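Local coordinates for homoserine O-acetyltransferase (Bacillus anthracis str. 'Ames Ancestor', PDB 3I1I), which probably transfers the acetyl group of acetyl-CoA to the hydroxyl of L-homoserine, an early step of methionine biosynthesis, at residues Leu220-Ala223 and Asn224-Phe228; Asp276-Ser279 and Trp280-Thr283. All coordinates share one frame; numbering follows the deposited sequence.

Interaction 1: residues Leu220-Ala223 and Asn224-Phe228; sequences LQLA and NRMMF
The guanidinium of R225 and the side-chain amide of Q221 lie near each other one helical turn apart. Their planes are turned 47° against each other. R225 NH2 is 3.8 Å from Q221 CG, which is van der Waals contact. On the other branch, R225 NH1 lies 3.8 Å from L222 CD1. Both carbons meet the guanidinium obliquely. The R225 chain leaves CA on the side away from its own N and then bends at chi3 (62°), which turns the guanidinium back toward the preceding turn. NH1 forms a salt bridge with E198 of the second subunit, NE hydrogen-bonds to N195 of that subunit, and M226 packs on M226 of the same subunit.

L222 also meets M226, a selenomethionine. The CE methyl of M226 ends 3.8 Å from L222 CG. M226 has CG beside its backbone N; extended from there, its chain runs back along the helix to bring CE to L222. On the way M226 CG passes L222 O at 3.4 Å.

These residues make up most of helix 217-228, through to its C-terminal end. The helix belongs to the helical region outside the central sheet of this alpha/beta-hydrolase fold. The backbone follows the i to i+4 pattern. N224 N donates to L220 O at 2.8 Å, and R225 N to Q221 O at 2.8 Å. The bond from M226 N to L222 O is straighter, with an N-H...O angle of 166°. The bond from M227 N to A223 O is weak, at 3.4 Å.

Two amides reach helix 259-270 and the residue after it: Q221 NE2 bonds to T268, and N224 ND2 to S271. A223 touches helix 186-202 at A196.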
ATOM      1  N   LEU A 220      -9.884   1.063  -3.263  1.00 25.28           N
ATOM      2  CA  LEU A 220     -10.037  -0.347  -3.600  1.00 25.12           C
ATOM      3  C   LEU A 220      -8.999  -0.775  -4.625  1.00 24.86           C
ATOM      4  O   LEU A 220      -8.412  -1.858  -4.505  1.00 23.89           O
ATOM      5  CB  LEU A 220     -11.449  -0.588  -4.109  1.00 25.30           C
ATOM      6  CG  LEU A 220     -12.066  -1.968  -4.186  1.00 27.59           C
ATOM      7  CD1 LEU A 220     -11.862  -2.816  -2.884  1.00 26.97           C
ATOM      8  CD2 LEU A 220     -13.571  -1.784  -4.543  1.00 28.24           C
ATOM      9  N   GLN A 221      -8.749   0.075  -5.620  1.00 24.88           N
ATOM     10  CA  GLN A 221      -7.740  -0.233  -6.608  1.00 25.62           C
ATOM     11  C   GLN A 221      -6.357  -0.371  -5.968  1.00 24.95           C
ATOM     12  O   GLN A 221      -5.569  -1.222  -6.337  1.00 24.48           O
ATOM     13  CB  GLN A 221      -7.681   0.820  -7.731  1.00 26.28           C
ATOM     14  CG  GLN A 221      -6.460   0.604  -8.697  1.00 28.52           C
ATOM     15  CD  GLN A 221      -6.604   1.290 -10.038  1.00 32.95           C
ATOM     16  OE1 GLN A 221      -7.246   2.335 -10.145  1.00 35.29           O
ATOM     17  NE2 GLN A 221      -5.984   0.712 -11.080  1.00 33.61           N
ATOM     18  N   LEU A 222      -6.064   0.495  -5.025  1.00 25.12           N
ATOM     19  CA  LEU A 222      -4.804   0.424  -4.287  1.00 25.71           C
ATOM     20  C   LEU A 222      -4.718  -0.894  -3.501  1.00 25.03           C
ATOM     21  O   LEU A 222      -3.721  -1.613  -3.576  1.00 25.11           O
ATOM     22  CB  LEU A 222      -4.696   1.664  -3.392  1.00 25.92           C
ATOM     23  CG  LEU A 222      -3.395   1.989  -2.695  1.00 29.13           C
ATOM     24  CD1 LEU A 222      -2.163   1.737  -3.576  1.00 31.36           C
ATOM     25  CD2 LEU A 222      -3.484   3.466  -2.243  1.00 31.32           C
ATOM     26  N   ALA A 223      -5.792  -1.245  -2.801  1.00 24.73           N
ATOM     27  CA  ALA A 223      -5.872  -2.539  -2.113  1.00 24.53           C
ATOM     28  C   ALA A 223      -5.620  -3.692  -3.080  1.00 24.21           C
ATOM     29  O   ALA A 223      -4.870  -4.594  -2.783  1.00 24.95           O
ATOM     30  CB  ALA A 223      -7.239  -2.709  -1.364  1.00 23.57           C
ATOM     31  N   ASN A 224      -6.225  -3.631  -4.254  1.00 24.81           N
ATOM     32  CA  ASN A 224      -6.121  -4.692  -5.250  1.00 24.65           C
ATOM     33  C   ASN A 224      -4.728  -4.746  -5.871  1.00 24.74           C
ATOM     34  O   ASN A 224      -4.189  -5.820  -6.118  1.00 25.19           O
ATOM     35  CB  ASN A 224      -7.146  -4.455  -6.350  1.00 24.93           C
ATOM     36  CG  ASN A 224      -7.218  -5.616  -7.347  1.00 26.73           C
ATOM     37  OD1 ASN A 224      -7.525  -6.740  -6.980  1.00 31.60           O
ATOM     38  ND2 ASN A 224      -6.950  -5.333  -8.603  1.00 28.45           N
ATOM     39  N   ARG A 225      -4.141  -3.586  -6.121  1.00 24.07           N
ATOM     40  CA  ARG A 225      -2.811  -3.554  -6.694  1.00 24.64           C
ATOM     41  C   ARG A 225      -1.757  -4.164  -5.742  1.00 24.03           C
ATOM     42  O   ARG A 225      -0.894  -4.903  -6.183  1.00 23.27           O
ATOM     43  CB  ARG A 225      -2.431  -2.142  -7.146  1.00 24.68           C
ATOM     44  CG  ARG A 225      -1.179  -2.113  -7.961  1.00 26.56           C
ATOM     45  CD  ARG A 225      -1.060  -0.901  -8.851  1.00 26.55           C
ATOM     46  NE  ARG A 225      -1.023   0.264  -8.029  1.00 29.65           N
ATOM     47  CZ  ARG A 225      -1.825   1.316  -8.137  1.00 33.45           C
ATOM     48  NH1 ARG A 225      -1.700   2.288  -7.260  1.00 36.16           N
ATOM     49  NH2 ARG A 225      -2.737   1.419  -9.088  1.00 35.47           N
HETATM   50  N   MSE A 226      -1.867  -3.912  -4.450  1.00 25.14           N
HETATM   51  CA  MSE A 226      -0.957  -4.532  -3.456  1.00 25.81           C
HETATM   52  C   MSE A 226      -1.022  -6.039  -3.492  1.00 25.48           C
HETATM   53  O   MSE A 226      -0.009  -6.686  -3.415  1.00 25.48           O
HETATM   54  CB  MSE A 226      -1.292  -4.100  -2.028  1.00 26.16           C
HETATM   55  CG  MSE A 226      -1.052  -2.621  -1.751  1.00 28.95           C
HETATM   56 SE   MSE A 226      -2.017  -2.148  -0.142  0.65 34.11          SE
HETATM   57  CE  MSE A 226      -1.727  -0.253  -0.175  1.00 30.92           C
HETATM   58  N   MSE A 227      -2.205  -6.618  -3.601  1.00 25.41           N
HETATM   59  CA  MSE A 227      -2.288  -8.076  -3.694  0.70 26.20           C
HETATM   60  C   MSE A 227      -1.687  -8.564  -5.031  1.00 25.29           C
HETATM   61  O   MSE A 227      -0.878  -9.504  -5.057  1.00 24.62           O
HETATM   62  CB  MSE A 227      -3.735  -8.544  -3.549  0.70 26.94           C
HETATM   63  CG  MSE A 227      -3.877  -9.969  -3.115  0.70 30.72           C
HETATM   64 SE   MSE A 227      -5.750 -10.416  -2.694  0.45 40.15          SE
HETATM   65  CE  MSE A 227      -6.436 -10.409  -4.505  0.70 33.44           C
ATOM     66  N   PHE A 228      -2.076  -7.919  -6.126  1.00 23.99           N
ATOM     67  CA  PHE A 228      -1.610  -8.303  -7.459  1.00 23.32           C
ATOM     68  C   PHE A 228      -0.081  -8.281  -7.564  1.00 22.43           C
ATOM     69  O   PHE A 228       0.527  -9.167  -8.135  1.00 21.45           O
ATOM     70  CB  PHE A 228      -2.221  -7.337  -8.506  1.00 23.78           C
ATOM     71  CG  PHE A 228      -1.783  -7.627  -9.896  1.00 23.50           C
ATOM     72  CD1 PHE A 228      -2.401  -8.647 -10.619  1.00 25.71           C
ATOM     73  CD2 PHE A 228      -0.730  -6.947 -10.458  1.00 23.41           C
ATOM     74  CE1 PHE A 228      -1.970  -8.978 -11.915  1.00 26.64           C
ATOM     75  CE2 PHE A 228      -0.278  -7.254 -11.785  1.00 25.88           C
ATOM     76  CZ  PHE A 228      -0.910  -8.268 -12.510  1.00 25.75           C
TER

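Interaction 2: residues Asp276-Ser279 and Trp280-Thr283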
ATOM      1  N   ASP A 276     -16.997  -5.456  -3.981  1.00 26.22           N
ATOM      2  CA  ASP A 276     -17.445  -4.574  -2.894  1.00 25.36           C
ATOM      3  C   ASP A 276     -16.343  -4.291  -1.865  1.00 24.61           C
ATOM      4  O   ASP A 276     -15.742  -5.200  -1.309  1.00 25.64           O
ATOM      5  CB  ASP A 276     -18.636  -5.183  -2.175  1.00 25.16           C
ATOM      6  CG  ASP A 276     -19.117  -4.316  -1.016  1.00 25.77           C
ATOM      7  OD1 ASP A 276     -19.487  -3.134  -1.269  1.00 25.08           O
ATOM      8  OD2 ASP A 276     -19.096  -4.821   0.127  1.00 22.66           O
ATOM      9  N   ALA A 277     -16.140  -3.021  -1.561  1.00 23.87           N
ATOM     10  CA  ALA A 277     -15.011  -2.573  -0.731  1.00 22.80           C
ATOM     11  C   ALA A 277     -15.093  -3.114   0.693  1.00 22.08           C
ATOM     12  O   ALA A 277     -14.114  -3.683   1.182  1.00 22.01           O
ATOM     13  CB  ALA A 277     -14.901  -1.021  -0.724  1.00 21.57           C
ATOM     14  N   ASN A 278     -16.229  -2.919   1.361  1.00 21.48           N
ATOM     15  CA  ASN A 278     -16.404  -3.425   2.727  1.00 21.49           C
ATOM     16  C   ASN A 278     -16.164  -4.946   2.785  1.00 21.81           C
ATOM     17  O   ASN A 278     -15.519  -5.449   3.725  1.00 21.69           O
ATOM     18  CB  ASN A 278     -17.797  -3.095   3.273  1.00 21.24           C
ATOM     19  CG  ASN A 278     -17.992  -1.596   3.549  1.00 20.82           C
ATOM     20  OD1 ASN A 278     -17.035  -0.831   3.665  1.00 22.94           O
ATOM     21  ND2 ASN A 278     -19.229  -1.189   3.690  1.00 18.97           N
ATOM     22  N   SER A 279     -16.659  -5.650   1.762  1.00 21.36           N
ATOM     23  CA  SER A 279     -16.493  -7.066   1.669  1.00 22.45           C
ATOM     24  C   SER A 279     -14.993  -7.408   1.589  1.00 23.27           C
ATOM     25  O   SER A 279     -14.494  -8.344   2.250  1.00 22.20           O
ATOM     26  CB  SER A 279     -17.231  -7.616   0.447  1.00 22.46           C
ATOM     27  OG  SER A 279     -18.629  -7.620   0.669  1.00 22.79           O
ATOM     28  N   TRP A 280     -14.294  -6.640   0.768  1.00 24.03           N
ATOM     29  CA  TRP A 280     -12.865  -6.806   0.616  1.00 24.82           C
ATOM     30  C   TRP A 280     -12.178  -6.635   1.966  1.00 24.14           C
ATOM     31  O   TRP A 280     -11.346  -7.435   2.309  1.00 23.23           O
ATOM     32  CB  TRP A 280     -12.310  -5.791  -0.397  1.00 25.61           C
ATOM     33  CG  TRP A 280     -10.889  -6.061  -0.735  1.00 26.51           C
ATOM     34  CD1 TRP A 280      -9.777  -5.810   0.044  1.00 27.00           C
ATOM     35  CD2 TRP A 280     -10.425  -6.675  -1.918  1.00 27.81           C
ATOM     36  NE1 TRP A 280      -8.646  -6.234  -0.607  1.00 28.57           N
ATOM     37  CE2 TRP A 280      -9.015  -6.767  -1.818  1.00 28.23           C
ATOM     38  CE3 TRP A 280     -11.061  -7.145  -3.070  1.00 31.09           C
ATOM     39  CZ2 TRP A 280      -8.233  -7.321  -2.821  1.00 30.55           C
ATOM     40  CZ3 TRP A 280     -10.284  -7.717  -4.074  1.00 33.66           C
ATOM     41  CH2 TRP A 280      -8.877  -7.783  -3.948  1.00 34.12           C
HETATM   42  N   MSE A 281     -12.549  -5.612   2.728  1.00 24.69           N
HETATM   43  CA  MSE A 281     -11.942  -5.401   4.040  1.00 25.85           C
HETATM   44  C   MSE A 281     -12.149  -6.620   4.962  1.00 25.09           C
HETATM   45  O   MSE A 281     -11.187  -7.059   5.605  1.00 25.52           O
HETATM   46  CB  MSE A 281     -12.512  -4.181   4.789  1.00 26.21           C
HETATM   47  CG  MSE A 281     -12.304  -2.818   4.179  1.00 31.12           C
HETATM   48 SE   MSE A 281     -13.039  -1.449   5.447  0.65 38.22          SE
HETATM   49  CE  MSE A 281     -12.984  -2.410   7.051  1.00 25.58           C
ATOM     50  N   TYR A 282     -13.393  -7.103   5.076  1.00 23.66           N
ATOM     51  CA  TYR A 282     -13.703  -8.215   6.005  1.00 23.08           C
ATOM     52  C   TYR A 282     -12.932  -9.474   5.643  1.00 22.35           C
ATOM     53  O   TYR A 282     -12.403 -10.164   6.535  1.00 22.18           O
ATOM     54  CB  TYR A 282     -15.190  -8.527   6.051  1.00 22.30           C
ATOM     55  CG  TYR A 282     -15.931  -7.680   7.038  1.00 23.01           C
ATOM     56  CD1 TYR A 282     -16.373  -6.424   6.696  1.00 24.14           C
ATOM     57  CD2 TYR A 282     -16.186  -8.125   8.335  1.00 23.18           C
ATOM     58  CE1 TYR A 282     -17.040  -5.629   7.604  1.00 24.15           C
ATOM     59  CE2 TYR A 282     -16.872  -7.325   9.242  1.00 22.43           C
ATOM     60  CZ  TYR A 282     -17.287  -6.081   8.859  1.00 22.72           C
ATOM     61  OH  TYR A 282     -17.957  -5.243   9.705  1.00 25.00           O
ATOM     62  N   THR A 283     -12.814  -9.721   4.338  1.00 21.38           N
ATOM     63  CA  THR A 283     -12.087 -10.892   3.834  1.00 20.88           C
ATOM     64  C   THR A 283     -10.590 -10.690   4.092  1.00 21.44           C
ATOM     65  O   THR A 283      -9.936 -11.613   4.562  1.00 22.33           O
ATOM     66  CB  THR A 283     -12.373 -11.115   2.340  1.00 20.24           C
ATOM     67  OG1 THR A 283     -13.775 -11.236   2.172  1.00 20.28           O
ATOM     68  CG2 THR A 283     -11.699 -12.397   1.802  1.00 19.96           C
TER
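D276 OD2 takes two bonds from S279, one from the backbone and one from the side chain. S279 N lies 3.0 Å from it and comes from above the carboxylate plane. S279 OG donates to the anti lone pair of the same oxygen at 2.9 Å. This makes D276 the N-cap of helix 277-289. The S279 hydroxyl stands beside its own backbone N (chi1 -74°), which lets both groups reach one oxygen. The other oxygen, OD1, accepts from Y211 and Q215, so the buried carboxylate is held on both arms. The nearby helix N-terminus would be expected to stabilise its negative charge.

S279 O is gripped twice as well. T283 N and T283 OG1 both donate to it at 3.0 Å, from opposite faces of the carbonyl plane. With OG1 turned back along the chain (chi1 -56°), the T283 hydroxyl reaches the carbonyl of the preceding turn. Between these pairs the ordinary helix bonds run from W280 N to D276 O and from M281 N to A277 O. Y282 N donates to N278 O with an N-H...O angle of 164°.

N278 O also meets the Y282 ring at its edge, in the ring plane, with CD1 3.2 Å away. W280 CB touches A277 O at 3.2 Å, and its indole leads away from the turn. M281, a selenomethionine, passes A277 O with its CG at 3.6 Å. The Y282 hydroxyl bonds to F124 O, and the N278 amide to W206 and G209.

Helix 277-289 belongs to the helical region between strands 174-178 and 309-313 of the alpha/beta-hydrolase sheet, where W280 packs on A223 and M227 of helix 217-228, and A277, W280 and M281 touch I200 of helix 186-202.

In the fold
Interactions 1 and 2 are each a local turn in a separate helix, with centres about 12 Å apart. Both helices pack on helix 186-202. They also meet directly: W280 CH2 of interaction 2 lies 3.5 Å from N224 OD1 of interaction 1, and L220 CD1 is 3.8 Å from A277 CA. All touching residues of interaction 2 are buried. In interaction 1 Q221 and M227 are partly exposed, and R225 is buried at the subunit interface. Interaction 2 is at a helix start, where a capping aspartate and hydroxyls satisfy polar atoms within the chain. Interaction 1 runs to a helix end, and its charged group pairs with the second subunit. Interaction 2 reaches that subunit through packing on V254.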